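Local coordinates for amino acid ABC transporter, binding protein (Thermus thermophilus, PDB 3VV5) that binds the lysine analogue S-(2-aminoethyl)-L-cysteine as a periplasmic substrate-binding protein and probably hands amino acids to an ABC transporter for uptake, at residues Y168-D171 against P172-L175; I187-R190 against F191-K194; Y51-E54 against R55-T59; P133-A136 against K137-Q140. All blocks are in the same frame, centred on the assembly; numbering follows the deposited sequence.

Interaction 1: residues Y168-D171 against P172-L175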
ATOM      1  N   TYR A 168       2.347  15.108   0.267  1.00 21.15           N
ATOM      2  CA  TYR A 168       2.691  14.850  -1.138  1.00 20.34           C
ATOM      3  C   TYR A 168       1.614  13.992  -1.775  1.00 20.02           C
ATOM      4  O   TYR A 168       1.025  13.142  -1.107  1.00 18.88           O
ATOM      5  CB  TYR A 168       4.075  14.170  -1.254  1.00 20.29           C
ATOM      6  CG  TYR A 168       5.210  15.048  -0.752  1.00 20.18           C
ATOM      7  CD1 TYR A 168       5.465  15.189   0.617  1.00 19.61           C
ATOM      8  CD2 TYR A 168       6.002  15.764  -1.642  1.00 21.30           C
ATOM      9  CE1 TYR A 168       6.481  16.025   1.075  1.00 20.78           C
ATOM     10  CE2 TYR A 168       7.029  16.599  -1.193  1.00 22.25           C
ATOM     11  CZ  TYR A 168       7.255  16.728   0.164  1.00 21.81           C
ATOM     12  OH  TYR A 168       8.265  17.556   0.596  1.00 22.61           O
ATOM     13  N   GLN A 169       1.346  14.215  -3.059  1.00 19.69           N
ATOM     14  CA  GLN A 169       0.384  13.378  -3.770  1.00 19.99           C
ATOM     15  C   GLN A 169       0.917  11.958  -3.909  1.00 19.19           C
ATOM     16  O   GLN A 169       0.174  10.997  -3.757  1.00 18.98           O
ATOM     17  CB  GLN A 169       0.068  13.945  -5.153  1.00 20.66           C
ATOM     18  CG  GLN A 169      -1.015  13.135  -5.885  1.00 24.45           C
ATOM     19  CD  GLN A 169      -1.751  13.927  -6.941  1.00 28.96           C
ATOM     20  OE1 GLN A 169      -1.217  14.887  -7.502  1.00 30.22           O
ATOM     21  NE2 GLN A 169      -2.987  13.522  -7.227  1.00 30.76           N
ATOM     22  N   ARG A 170       2.205  11.845  -4.205  1.00 18.49           N
ATOM     23  CA  ARG A 170       2.830  10.558  -4.413  1.00 18.67           C
ATOM     24  C   ARG A 170       4.021  10.404  -3.485  1.00 18.16           C
ATOM     25  O   ARG A 170       4.860  11.307  -3.345  1.00 16.82           O
ATOM     26  CB  ARG A 170       3.236  10.353  -5.888  1.00 18.36           C
ATOM     27  CG  ARG A 170       2.032  10.272  -6.854  1.00 20.84           C
ATOM     28  CD  ARG A 170       2.451  10.270  -8.334  1.00 23.73           C
ATOM     29  NE  ARG A 170       2.913  11.587  -8.765  1.00 26.05           N
ATOM     30  CZ  ARG A 170       2.118  12.579  -9.168  1.00 27.87           C
ATOM     31  NH1 ARG A 170       2.648  13.746  -9.521  1.00 29.06           N
ATOM     32  NH2 ARG A 170       0.798  12.412  -9.208  1.00 28.75           N
ATOM     33  N   ASP A 171       4.093   9.227  -2.874  1.00 17.90           N
ATOM     34  CA  ASP A 171       5.143   8.930  -1.916  1.00 17.86           C
ATOM     35  C   ASP A 171       6.569   9.160  -2.464  1.00 18.08           C
ATOM     36  O   ASP A 171       7.419   9.696  -1.728  1.00 17.95           O
ATOM     37  CB  ASP A 171       4.948   7.515  -1.363  1.00 18.37           C
ATOM     38  CG  ASP A 171       5.738   7.268  -0.093  1.00 19.01           C
ATOM     39  OD1 ASP A 171       5.713   8.108   0.828  1.00 19.62           O
ATOM     40  OD2 ASP A 171       6.364   6.214  -0.016  1.00 18.91           O
ATOM     41  N   PRO A 172       6.844   8.790  -3.744  1.00 18.26           N
ATOM     42  CA  PRO A 172       8.206   9.026  -4.251  1.00 18.82           C
ATOM     43  C   PRO A 172       8.618  10.501  -4.294  1.00 18.39           C
ATOM     44  O   PRO A 172       9.814  10.814  -4.313  1.00 18.86           O
ATOM     45  CB  PRO A 172       8.148   8.462  -5.678  1.00 18.99           C
ATOM     46  CG  PRO A 172       7.095   7.388  -5.589  1.00 19.86           C
ATOM     47  CD  PRO A 172       6.047   8.017  -4.719  1.00 18.55           C
ATOM     48  N   ASP A 173       7.644  11.396  -4.322  1.00 17.92           N
ATOM     49  CA  ASP A 173       7.957  12.818  -4.348  1.00 18.54           C
ATOM     50  C   ASP A 173       8.462  13.267  -2.977  1.00 18.55           C
ATOM     51  O   ASP A 173       9.293  14.181  -2.892  1.00 18.95           O
ATOM     52  CB  ASP A 173       6.749  13.640  -4.828  1.00 19.07           C
ATOM     53  CG  ASP A 173       6.425  13.389  -6.294  1.00 20.85           C
ATOM     54  OD1 ASP A 173       7.361  13.063  -7.053  1.00 21.86           O
ATOM     55  OD2 ASP A 173       5.244  13.519  -6.682  1.00 23.19           O
ATOM     56  N   ALA A 174       8.010  12.595  -1.913  1.00 18.15           N
ATOM     57  CA  ALA A 174       8.583  12.848  -0.570  1.00 17.96           C
ATOM     58  C   ALA A 174      10.042  12.405  -0.485  1.00 17.79           C
ATOM     59  O   ALA A 174      10.875  13.120   0.085  1.00 16.95           O
ATOM     60  CB  ALA A 174       7.740  12.213   0.542  1.00 17.88           C
ATOM     61  N   LEU A 175      10.363  11.249  -1.074  1.00 17.80           N
ATOM     62  CA  LEU A 175      11.750  10.771  -1.099  1.00 18.01           C
ATOM     63  C   LEU A 175      12.666  11.759  -1.828  1.00 18.39           C
ATOM     64  O   LEU A 175      13.779  12.049  -1.357  1.00 18.69           O
ATOM     65  CB  LEU A 175      11.852   9.377  -1.731  1.00 17.60           C
ATOM     66  CG  LEU A 175      13.226   8.903  -2.207  1.00 17.29           C
ATOM     67  CD1 LEU A 175      14.235   8.717  -1.030  1.00 16.80           C
ATOM     68  CD2 LEU A 175      13.067   7.615  -3.026  1.00 13.81           C
TER
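Arg170 O accepts from Asp173 N at 3.0 Å, a sound bond in the turn that carries the chain from strand 164-168 into helix 171-180, although the N-H direction departs from a straight line (143°). Asp171 O is shared weakly by two further amides at the first turn of the helix, Ala174 N at 3.0 Å and Leu175 N at 3.4 Å. Arg170 and Asp173 run side by side in the same direction. Their NE and OD2 stand 3.7 Å apart, a long salt bridge, and the guanidinium and carboxylate planes are nearly perpendicular, 84° apart, consistent with attraction of charge more than a directed bond. The carboxylate of Asp171 turns from the loop instead, bonding Thr188 OG1 and Trp186 NE1 and so tying the helix start to strand 185-189. The Tyr168 ring lies against Ala174, brought there by a chi1 of -64°, while its OH bonds Asp177 OD2 further along the helix. Ala174 CA makes a CH-pi contact over the face of this ring, 3.9 Å from the centroid and almost on the ring normal, with Ala174 CB 3.7 Å from Tyr168 CD1.

Interaction 2: residues I187-R190 against F191-K194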
ATOM      1  N   ILE A 187       8.341   9.662   6.268  1.00 12.95           N
ATOM      2  CA  ILE A 187       7.735   8.543   6.968  1.00 11.83           C
ATOM      3  C   ILE A 187       7.011   7.716   5.935  1.00 11.73           C
ATOM      4  O   ILE A 187       6.136   8.221   5.226  1.00 12.28           O
ATOM      5  CB  ILE A 187       6.782   8.953   8.120  1.00 11.82           C
ATOM      6  CG1 ILE A 187       7.556   9.691   9.231  1.00 11.98           C
ATOM      7  CG2 ILE A 187       6.125   7.700   8.725  1.00 12.10           C
ATOM      8  CD1 ILE A 187       6.687  10.058  10.436  1.00 14.80           C
ATOM      9  N   THR A 188       7.393   6.442   5.833  1.00 11.90           N
ATOM     10  CA  THR A 188       6.847   5.595   4.786  1.00 12.19           C
ATOM     11  C   THR A 188       6.876   4.150   5.232  1.00 12.37           C
ATOM     12  O   THR A 188       7.251   3.852   6.358  1.00 13.07           O
ATOM     13  CB  THR A 188       7.656   5.781   3.454  1.00 12.61           C
ATOM     14  OG1 THR A 188       6.980   5.152   2.358  1.00 15.77           O
ATOM     15  CG2 THR A 188       9.058   5.219   3.587  1.00 12.28           C
ATOM     16  N   ASP A 189       6.527   3.256   4.310  1.00 12.68           N
ATOM     17  CA  ASP A 189       6.515   1.819   4.554  1.00 12.04           C
ATOM     18  C   ASP A 189       7.924   1.245   4.620  1.00 12.54           C
ATOM     19  O   ASP A 189       8.776   1.596   3.797  1.00 11.54           O
ATOM     20  CB  ASP A 189       5.720   1.150   3.439  1.00 11.86           C
ATOM     21  CG  ASP A 189       5.691  -0.340   3.566  1.00 13.75           C
ATOM     22  OD1 ASP A 189       4.718  -0.885   4.165  1.00 15.29           O
ATOM     23  OD2 ASP A 189       6.641  -0.965   3.050  1.00 15.41           O
ATOM     24  N   ARG A 190       8.146   0.303   5.549  1.00 12.51           N
ATOM     25  CA  ARG A 190       9.483  -0.253   5.774  1.00 13.72           C
ATOM     26  C   ARG A 190      10.062  -0.976   4.556  1.00 13.22           C
ATOM     27  O   ARG A 190      11.254  -0.869   4.274  1.00 12.35           O
ATOM     28  CB  ARG A 190       9.488  -1.180   7.007  1.00 15.07           C
ATOM     29  CG  ARG A 190       8.521  -2.376   6.910  1.00 18.47           C
ATOM     30  CD  ARG A 190       8.537  -3.247   8.174  1.00 25.68           C
ATOM     31  NE  ARG A 190       9.832  -3.912   8.334  1.00 32.60           N
ATOM     32  CZ  ARG A 190      10.300  -4.395   9.485  1.00 35.90           C
ATOM     33  NH1 ARG A 190       9.584  -4.293  10.604  1.00 36.65           N
ATOM     34  NH2 ARG A 190      11.492  -4.977   9.516  1.00 36.51           N
ATOM     35  N   PHE A 191       9.217  -1.712   3.839  1.00 12.59           N
ATOM     36  CA  PHE A 191       9.666  -2.393   2.617  1.00 12.77           C
ATOM     37  C   PHE A 191       9.900  -1.417   1.470  1.00 12.44           C
ATOM     38  O   PHE A 191      10.802  -1.617   0.664  1.00 12.74           O
ATOM     39  CB  PHE A 191       8.653  -3.461   2.188  1.00 12.05           C
ATOM     40  CG  PHE A 191       8.461  -4.551   3.205  1.00 13.25           C
ATOM     41  CD1 PHE A 191       9.441  -5.536   3.379  1.00 18.01           C
ATOM     42  CD2 PHE A 191       7.310  -4.593   3.988  1.00 16.44           C
ATOM     43  CE1 PHE A 191       9.284  -6.546   4.324  1.00 17.70           C
ATOM     44  CE2 PHE A 191       7.136  -5.599   4.945  1.00 15.50           C
ATOM     45  CZ  PHE A 191       8.128  -6.575   5.112  1.00 17.82           C
ATOM     46  N   VAL A 192       9.074  -0.377   1.364  1.00 13.06           N
ATOM     47  CA  VAL A 192       9.342   0.608   0.318  1.00 12.78           C
ATOM     48  C   VAL A 192      10.606   1.409   0.591  1.00 13.14           C
ATOM     49  O   VAL A 192      11.374   1.649  -0.342  1.00 12.36           O
ATOM     50  CB  VAL A 192       8.098   1.442  -0.238  1.00 14.54           C
ATOM     51  CG1 VAL A 192       6.759   1.024   0.320  1.00 13.81           C
ATOM     52  CG2 VAL A 192       8.346   2.998  -0.321  1.00 12.80           C
ATOM     53  N   ALA A 193      10.856   1.755   1.858  1.00 12.84           N
ATOM     54  CA  ALA A 193      12.106   2.423   2.247  1.00 13.73           C
ATOM     55  C   ALA A 193      13.323   1.560   1.900  1.00 14.01           C
ATOM     56  O   ALA A 193      14.288   2.039   1.312  1.00 13.91           O
ATOM     57  CB  ALA A 193      12.101   2.710   3.759  1.00 13.50           C
ATOM     58  N   LYS A 194      13.258   0.285   2.277  1.00 14.63           N
ATOM     59  CA  LYS A 194      14.375  -0.644   2.086  1.00 15.70           C
ATOM     60  C   LYS A 194      14.697  -0.761   0.601  1.00 15.62           C
ATOM     61  O   LYS A 194      15.863  -0.680   0.209  1.00 15.25           O
ATOM     62  CB  LYS A 194      14.029  -2.014   2.687  1.00 16.39           C
ATOM     63  CG  LYS A 194      15.182  -3.009   2.773  1.00 19.96           C
ATOM     64  CD  LYS A 194      14.877  -4.166   3.758  1.00 26.63           C
ATOM     65  CE  LYS A 194      14.611  -3.654   5.188  1.00 29.39           C
ATOM     66  NZ  LYS A 194      14.966  -4.654   6.254  1.00 34.14           N
TER
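An N-cap opens helix 190-200: Asp189, last residue of strand 185-189, turns its carboxylate back over the first amides of the helix. Its OD2 accepts from Val192 N at 3.0 Å through the anti lone pair, and more weakly from Phe191 N at 2.8 Å, where the N-H points badly (123°). CG lies anti to the backbone N, chi1 178°, which carries OD2 round to these donors. The backbone takes over at once, with Ala193 N reaching Asp189 O at 2.8 Å and Lys194 N bonding Arg190 O. Beside the cap, Arg190 and Phe191 run the same way, and Arg190 CG makes a CH-pi contact over one face of the ring, 4.2 Å from the Phe191 centroid; the guanidinium is too distant for more than a faint cation-pi attraction. Val192 has an almost eclipsed chi1 of -5°, so that its side chain's placement is doubtful. Thr188 CG2 meets Ala193 CB at 3.9 Å. The other carboxylate oxygen, OD1, is held by Thr122 OG1 of strand 120-129. With both oxygens engaged, the carboxylate cannot readily rotate, and the amides at the positive end of the helix would probably favour its negative charge.

Interaction 3: residues Y51-E54 against R55-T59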
ATOM      1  N   TYR A  51       3.085  -0.373  -8.958  1.00 10.60           N
ATOM      2  CA  TYR A  51       3.851   0.691  -9.610  1.00 11.24           C
ATOM      3  C   TYR A  51       3.926   0.404 -11.091  1.00 11.35           C
ATOM      4  O   TYR A  51       3.783  -0.737 -11.526  1.00 11.15           O
ATOM      5  CB  TYR A  51       5.271   0.845  -9.003  1.00 10.25           C
ATOM      6  CG  TYR A  51       6.203  -0.305  -9.323  1.00 11.17           C
ATOM      7  CD1 TYR A  51       7.113  -0.215 -10.398  1.00 10.38           C
ATOM      8  CD2 TYR A  51       6.159  -1.499  -8.579  1.00  8.93           C
ATOM      9  CE1 TYR A  51       7.962  -1.278 -10.728  1.00 12.06           C
ATOM     10  CE2 TYR A  51       7.024  -2.602  -8.909  1.00  9.94           C
ATOM     11  CZ  TYR A  51       7.916  -2.462  -9.977  1.00 12.46           C
ATOM     12  OH  TYR A  51       8.758  -3.502 -10.331  1.00 11.94           O
ATOM     13  N   PHE A  52       4.149   1.444 -11.868  1.00 12.81           N
ATOM     14  CA  PHE A  52       4.400   1.265 -13.290  1.00 13.34           C
ATOM     15  C   PHE A  52       5.887   1.089 -13.512  1.00 13.99           C
ATOM     16  O   PHE A  52       6.687   1.951 -13.111  1.00 14.03           O
ATOM     17  CB  PHE A  52       3.877   2.461 -14.094  1.00 13.31           C
ATOM     18  CG  PHE A  52       2.392   2.498 -14.208  1.00 16.67           C
ATOM     19  CD1 PHE A  52       1.741   1.820 -15.238  1.00 17.94           C
ATOM     20  CD2 PHE A  52       1.624   3.204 -13.272  1.00 18.64           C
ATOM     21  CE1 PHE A  52       0.351   1.840 -15.348  1.00 18.71           C
ATOM     22  CE2 PHE A  52       0.235   3.252 -13.389  1.00 19.48           C
ATOM     23  CZ  PHE A  52      -0.407   2.549 -14.423  1.00 18.92           C
ATOM     24  N   ASP A  53       6.266  -0.013 -14.156  1.00 14.02           N
ATOM     25  CA  ASP A  53       7.692  -0.303 -14.327  1.00 14.69           C
ATOM     26  C   ASP A  53       8.292   0.572 -15.431  1.00 14.45           C
ATOM     27  O   ASP A  53       7.617   1.462 -15.973  1.00 14.03           O
ATOM     28  CB  ASP A  53       7.931  -1.796 -14.592  1.00 15.17           C
ATOM     29  CG  ASP A  53       7.295  -2.277 -15.905  1.00 16.36           C
ATOM     30  OD1 ASP A  53       7.167  -3.509 -16.097  1.00 18.83           O
ATOM     31  OD2 ASP A  53       6.902  -1.437 -16.743  1.00 18.92           O
ATOM     32  N   GLU A  54       9.545   0.297 -15.779  1.00 14.81           N
ATOM     33  CA  GLU A  54      10.291   1.113 -16.765  1.00 15.77           C
ATOM     34  C   GLU A  54       9.841   0.937 -18.226  1.00 16.25           C
ATOM     35  O   GLU A  54      10.303   1.651 -19.121  1.00 16.00           O
ATOM     36  CB  GLU A  54      11.798   0.865 -16.612  1.00 15.79           C
ATOM     37  CG  GLU A  54      12.344   1.245 -15.226  1.00 18.34           C
ATOM     38  CD  GLU A  54      12.520   2.756 -15.051  1.00 20.63           C
ATOM     39  OE1 GLU A  54      12.283   3.505 -16.022  1.00 21.24           O
ATOM     40  OE2 GLU A  54      12.912   3.200 -13.944  1.00 21.72           O
ATOM     41  N   ARG A  55       8.952  -0.020 -18.465  1.00 16.65           N
ATOM     42  CA  ARG A  55       8.276  -0.109 -19.746  1.00 17.97           C
ATOM     43  C   ARG A  55       6.773   0.168 -19.600  1.00 17.45           C
ATOM     44  O   ARG A  55       5.976  -0.252 -20.425  1.00 17.75           O
ATOM     45  CB  ARG A  55       8.581  -1.439 -20.444  1.00 18.35           C
ATOM     46  CG  ARG A  55       8.289  -2.648 -19.616  1.00 20.02           C
ATOM     47  CD  ARG A  55       8.827  -3.908 -20.239  1.00 24.41           C
ATOM     48  NE  ARG A  55       8.734  -5.006 -19.276  1.00 28.46           N
ATOM     49  CZ  ARG A  55       7.719  -5.856 -19.209  1.00 29.55           C
ATOM     50  NH1 ARG A  55       7.712  -6.809 -18.285  1.00 30.76           N
ATOM     51  NH2 ARG A  55       6.706  -5.755 -20.064  1.00 31.26           N
ATOM     52  N   ASN A  56       6.404   0.876 -18.527  1.00 17.23           N
ATOM     53  CA  ASN A  56       5.065   1.481 -18.382  1.00 17.90           C
ATOM     54  C   ASN A  56       3.927   0.479 -18.205  1.00 17.58           C
ATOM     55  O   ASN A  56       2.785   0.705 -18.605  1.00 18.49           O
ATOM     56  CB  ASN A  56       4.802   2.471 -19.523  1.00 18.49           C
ATOM     57  CG  ASN A  56       5.921   3.487 -19.637  1.00 20.46           C
ATOM     58  OD1 ASN A  56       6.256   4.158 -18.646  1.00 21.56           O
ATOM     59  ND2 ASN A  56       6.561   3.552 -20.811  1.00 18.62           N
ATOM     60  N   GLN A  57       4.267  -0.614 -17.564  1.00 16.64           N
ATOM     61  CA  GLN A  57       3.327  -1.685 -17.289  1.00 17.49           C
ATOM     62  C   GLN A  57       3.145  -1.739 -15.775  1.00 15.54           C
ATOM     63  O   GLN A  57       4.099  -1.635 -15.040  1.00 14.02           O
ATOM     64  CB  GLN A  57       3.895  -2.988 -17.851  1.00 17.34           C
ATOM     65  CG  GLN A  57       3.349  -4.258 -17.249  1.00 24.17           C
ATOM     66  CD  GLN A  57       3.843  -5.505 -17.973  1.00 29.31           C
ATOM     67  OE1 GLN A  57       4.067  -5.488 -19.186  1.00 32.83           O
ATOM     68  NE2 GLN A  57       4.011  -6.597 -17.227  1.00 32.16           N
ATOM     69  N   LEU A  58       1.901  -1.891 -15.329  1.00 15.34           N
ATOM     70  CA  LEU A  58       1.602  -1.994 -13.913  1.00 14.88           C
ATOM     71  C   LEU A  58       2.096  -3.340 -13.391  1.00 14.11           C
ATOM     72  O   LEU A  58       1.801  -4.400 -13.977  1.00 13.32           O
ATOM     73  CB  LEU A  58       0.091  -1.893 -13.734  1.00 16.24           C
ATOM     74  CG  LEU A  58      -0.605  -1.638 -12.414  1.00 17.70           C
ATOM     75  CD1 LEU A  58       0.045  -0.494 -11.637  1.00 16.87           C
ATOM     76  CD2 LEU A  58      -2.070  -1.311 -12.765  1.00 20.68           C
ATOM     77  N   THR A  59       2.866  -3.296 -12.312  1.00 13.14           N
ATOM     78  CA  THR A  59       3.396  -4.512 -11.698  1.00 12.87           C
ATOM     79  C   THR A  59       3.641  -4.278 -10.197  1.00 12.68           C
ATOM     80  O   THR A  59       3.217  -3.247  -9.606  1.00 11.61           O
ATOM     81  CB  THR A  59       4.660  -5.024 -12.473  1.00 14.10           C
ATOM     82  OG1 THR A  59       5.089  -6.299 -11.973  1.00 14.79           O
ATOM     83  CG2 THR A  59       5.798  -3.991 -12.429  1.00 13.27           C
TER
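Tyr51 and Asp53 both set CG between the backbone N and the carbonyl carbon (chi1 70° and 64°), laying the tyrosine ring beside Thr59 and folding the carboxylate into the turn. Both belong to a beta hairpin in which Tyr51 and Thr59 form a hydrogen-bonded pair, Thr59 N meeting Tyr51 O at 2.8 Å. Thr59 CG2 makes a CH-pi contact over one face of the Tyr51 ring, 3.6 Å from CZ. The type I turn Asp53-Asn56 is closed by Asn56 N to Asp53 O, 2.9 Å, and Asp53 N bonds Gln57 O just past it at 2.8 Å. Inside, Asp53 OD2 accepts Gln57 N at 2.9 Å and Arg55 N at 3.0 Å from opposite faces of the carboxylate plane, the second bond making an Asx turn. Asp53 OD1 stands off one face of the Arg55 guanidinium, where no N-H points at it: a long salt bridge, OD1 to Arg55 NE 3.8 Å, of charge alone. Leu58 CD1 makes another CH-pi contact over the Phe52 ring, 4.2 Å from its centroid. The hairpin supplies two strands of a three-stranded antiparallel surface sheet: Tyr51 and Thr59 rest on Trp252 of helix 244-253, Phe52 and Leu58 on strand 76-81.

Interaction 4: residues P133-A136 against K137-Q140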
ATOM      1  N   PRO A 133      17.221  12.574  11.882  1.00 21.96           N
ATOM      2  CA  PRO A 133      16.400  12.041  12.960  1.00 21.14           C
ATOM      3  C   PRO A 133      16.214  10.530  12.876  1.00 20.54           C
ATOM      4  O   PRO A 133      16.000   9.984  11.783  1.00 19.71           O
ATOM      5  CB  PRO A 133      15.071  12.761  12.767  1.00 21.35           C
ATOM      6  CG  PRO A 133      15.443  14.031  12.090  1.00 22.08           C
ATOM      7  CD  PRO A 133      16.531  13.656  11.154  1.00 21.94           C
ATOM      8  N   ARG A 134      16.317   9.866  14.024  1.00 19.49           N
ATOM      9  CA  ARG A 134      16.100   8.429  14.101  1.00 19.89           C
ATOM     10  C   ARG A 134      14.808   8.010  14.787  1.00 19.22           C
ATOM     11  O   ARG A 134      14.279   6.948  14.474  1.00 19.13           O
ATOM     12  CB  ARG A 134      17.268   7.730  14.796  1.00 20.02           C
ATOM     13  CG  ARG A 134      18.574   7.797  14.012  1.00 22.35           C
ATOM     14  CD  ARG A 134      19.750   7.558  14.964  1.00 24.17           C
ATOM     15  NE  ARG A 134      19.847   6.156  15.358  1.00 27.14           N
ATOM     16  CZ  ARG A 134      20.585   5.707  16.368  1.00 28.18           C
ATOM     17  NH1 ARG A 134      21.287   6.542  17.123  1.00 26.39           N
ATOM     18  NH2 ARG A 134      20.612   4.409  16.629  1.00 32.77           N
ATOM     19  N   THR A 135      14.321   8.816  15.724  1.00 19.15           N
ATOM     20  CA  THR A 135      13.158   8.443  16.522  1.00 20.19           C
ATOM     21  C   THR A 135      12.066   9.506  16.456  1.00 20.21           C
ATOM     22  O   THR A 135      12.311  10.623  16.004  1.00 20.56           O
ATOM     23  CB  THR A 135      13.534   8.292  17.998  1.00 20.42           C
ATOM     24  OG1 THR A 135      14.079   9.538  18.450  1.00 22.04           O
ATOM     25  CG2 THR A 135      14.551   7.174  18.189  1.00 21.26           C
ATOM     26  N   ALA A 136      10.877   9.174  16.947  1.00 20.29           N
ATOM     27  CA  ALA A 136       9.782  10.143  17.016  1.00 21.34           C
ATOM     28  C   ALA A 136      10.189  11.369  17.835  1.00 22.09           C
ATOM     29  O   ALA A 136       9.843  12.494  17.478  1.00 22.25           O
ATOM     30  CB  ALA A 136       8.528   9.500  17.603  1.00 21.05           C
ATOM     31  N   LYS A 137      10.912  11.140  18.934  1.00 23.02           N
ATOM     32  CA  LYS A 137      11.392  12.231  19.802  1.00 24.28           C
ATOM     33  C   LYS A 137      12.290  13.182  18.998  1.00 23.98           C
ATOM     34  O   LYS A 137      12.223  14.406  19.165  1.00 23.64           O
ATOM     35  CB  LYS A 137      12.149  11.652  21.020  1.00 24.73           C
ATOM     36  CG  LYS A 137      12.528  12.670  22.105  1.00 28.11           C
ATOM     37  CD  LYS A 137      13.704  12.151  22.958  1.00 30.94           C
ATOM     38  CE  LYS A 137      14.147  13.154  24.028  1.00 33.03           C
ATOM     39  NZ  LYS A 137      14.588  14.482  23.480  1.00 34.93           N
ATOM     40  N   ASP A 138      13.105  12.609  18.115  1.00 23.39           N
ATOM     41  CA  ASP A 138      14.055  13.369  17.281  1.00 24.00           C
ATOM     42  C   ASP A 138      13.371  14.348  16.314  1.00 23.29           C
ATOM     43  O   ASP A 138      14.027  15.235  15.748  1.00 23.79           O
ATOM     44  CB  ASP A 138      14.904  12.413  16.423  1.00 23.54           C
ATOM     45  CG  ASP A 138      16.043  11.762  17.171  1.00 26.17           C
ATOM     46  OD1 ASP A 138      16.298  12.102  18.351  1.00 26.65           O
ATOM     47  OD2 ASP A 138      16.702  10.887  16.549  1.00 24.64           O
ATOM     48  N   LEU A 139      12.071  14.156  16.091  1.00 23.08           N
ATOM     49  CA  LEU A 139      11.326  14.937  15.092  1.00 22.81           C
ATOM     50  C   LEU A 139      10.842  16.300  15.589  1.00 23.03           C
ATOM     51  O   LEU A 139      10.334  17.112  14.813  1.00 22.76           O
ATOM     52  CB  LEU A 139      10.162  14.124  14.511  1.00 21.80           C
ATOM     53  CG  LEU A 139      10.525  12.860  13.711  1.00 21.48           C
ATOM     54  CD1 LEU A 139       9.294  12.172  13.165  1.00 20.40           C
ATOM     55  CD2 LEU A 139      11.490  13.137  12.600  1.00 20.00           C
ATOM     56  N   GLN A 140      11.014  16.552  16.881  1.00 23.83           N
ATOM     57  CA  GLN A 140      10.733  17.879  17.448  1.00 24.15           C
ATOM     58  C   GLN A 140      11.512  18.986  16.722  1.00 23.59           C
ATOM     59  O   GLN A 140      12.733  18.947  16.652  1.00 23.30           O
ATOM     60  CB  GLN A 140      11.029  17.878  18.957  1.00 24.69           C
ATOM     61  CG  GLN A 140      10.091  16.942  19.708  1.00 27.33           C
ATOM     62  CD  GLN A 140      10.350  16.859  21.200  1.00 32.21           C
ATOM     63  OE1 GLN A 140      10.356  17.872  21.906  1.00 33.20           O
ATOM     64  NE2 GLN A 140      10.529  15.637  21.698  1.00 34.71           N
TER
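Asp138 CB begins against Pro133 CB at 3.7 Å and Thr135 O at 3.2 Å; its CG then approaches Thr135 OG1, OD1 lies 3.4 Å from that OG1 without a hydrogen bond, and OD2 collects two backbone amides. Arg134 N comes to OD2 at 2.8 Å along the anti lone pair with a fairly straight bond (164°), whereas Thr135 N, at 3.3 Å, arrives from above the carboxylate plane. In turn Asp138 N bonds Thr135 OG1 at 3.2 Å and, weakly, Thr135 O. This reciprocal exchange between residues three apart is that of a capping box, here at the start of the short 3-10 segment 137-139. A chi1 of 58° in Thr135 places OG1 between its backbone N and carbonyl carbon, turned to Asp138 N. The 3-10 turn itself is marked by Leu139 N to Ala136 O, 3.1 Å. Pro133 CB packs on Leu139 CD2 at 3.6 Å, both residues buried and their side chains crossing at about a right angle. The loop joins strand 120-129 to strand 143-147: Pro133 and Leu139 lean on Thr185 of strand 185-189, while Ala136 N bonds Glu210 OE1 of strand 206-222.

Along the chain the order is interaction 3, interaction 4, interaction 1, interaction 2. The last two touch, centres about 12 Å apart, through the Asp171-Thr188 pair, and helix 171-180 is followed in the chain by strand 185-189; the Asp171 and Asp189 side chains lie about 6 Å and 5 Å from bound L-thialysine. Interaction 4 lies in the loop between strands 120-129 and 143-147 of the large mixed sheet, its nearest atoms about 4 Å from interaction 2 without touching. Interaction 3 stands on a small antiparallel sheet, its centre about 35 Å from that of interaction 4. This spread fits the two-lobed fold of the solute-binding protein 3 family, with interactions 1 and 2 shaping turns beside the ligand.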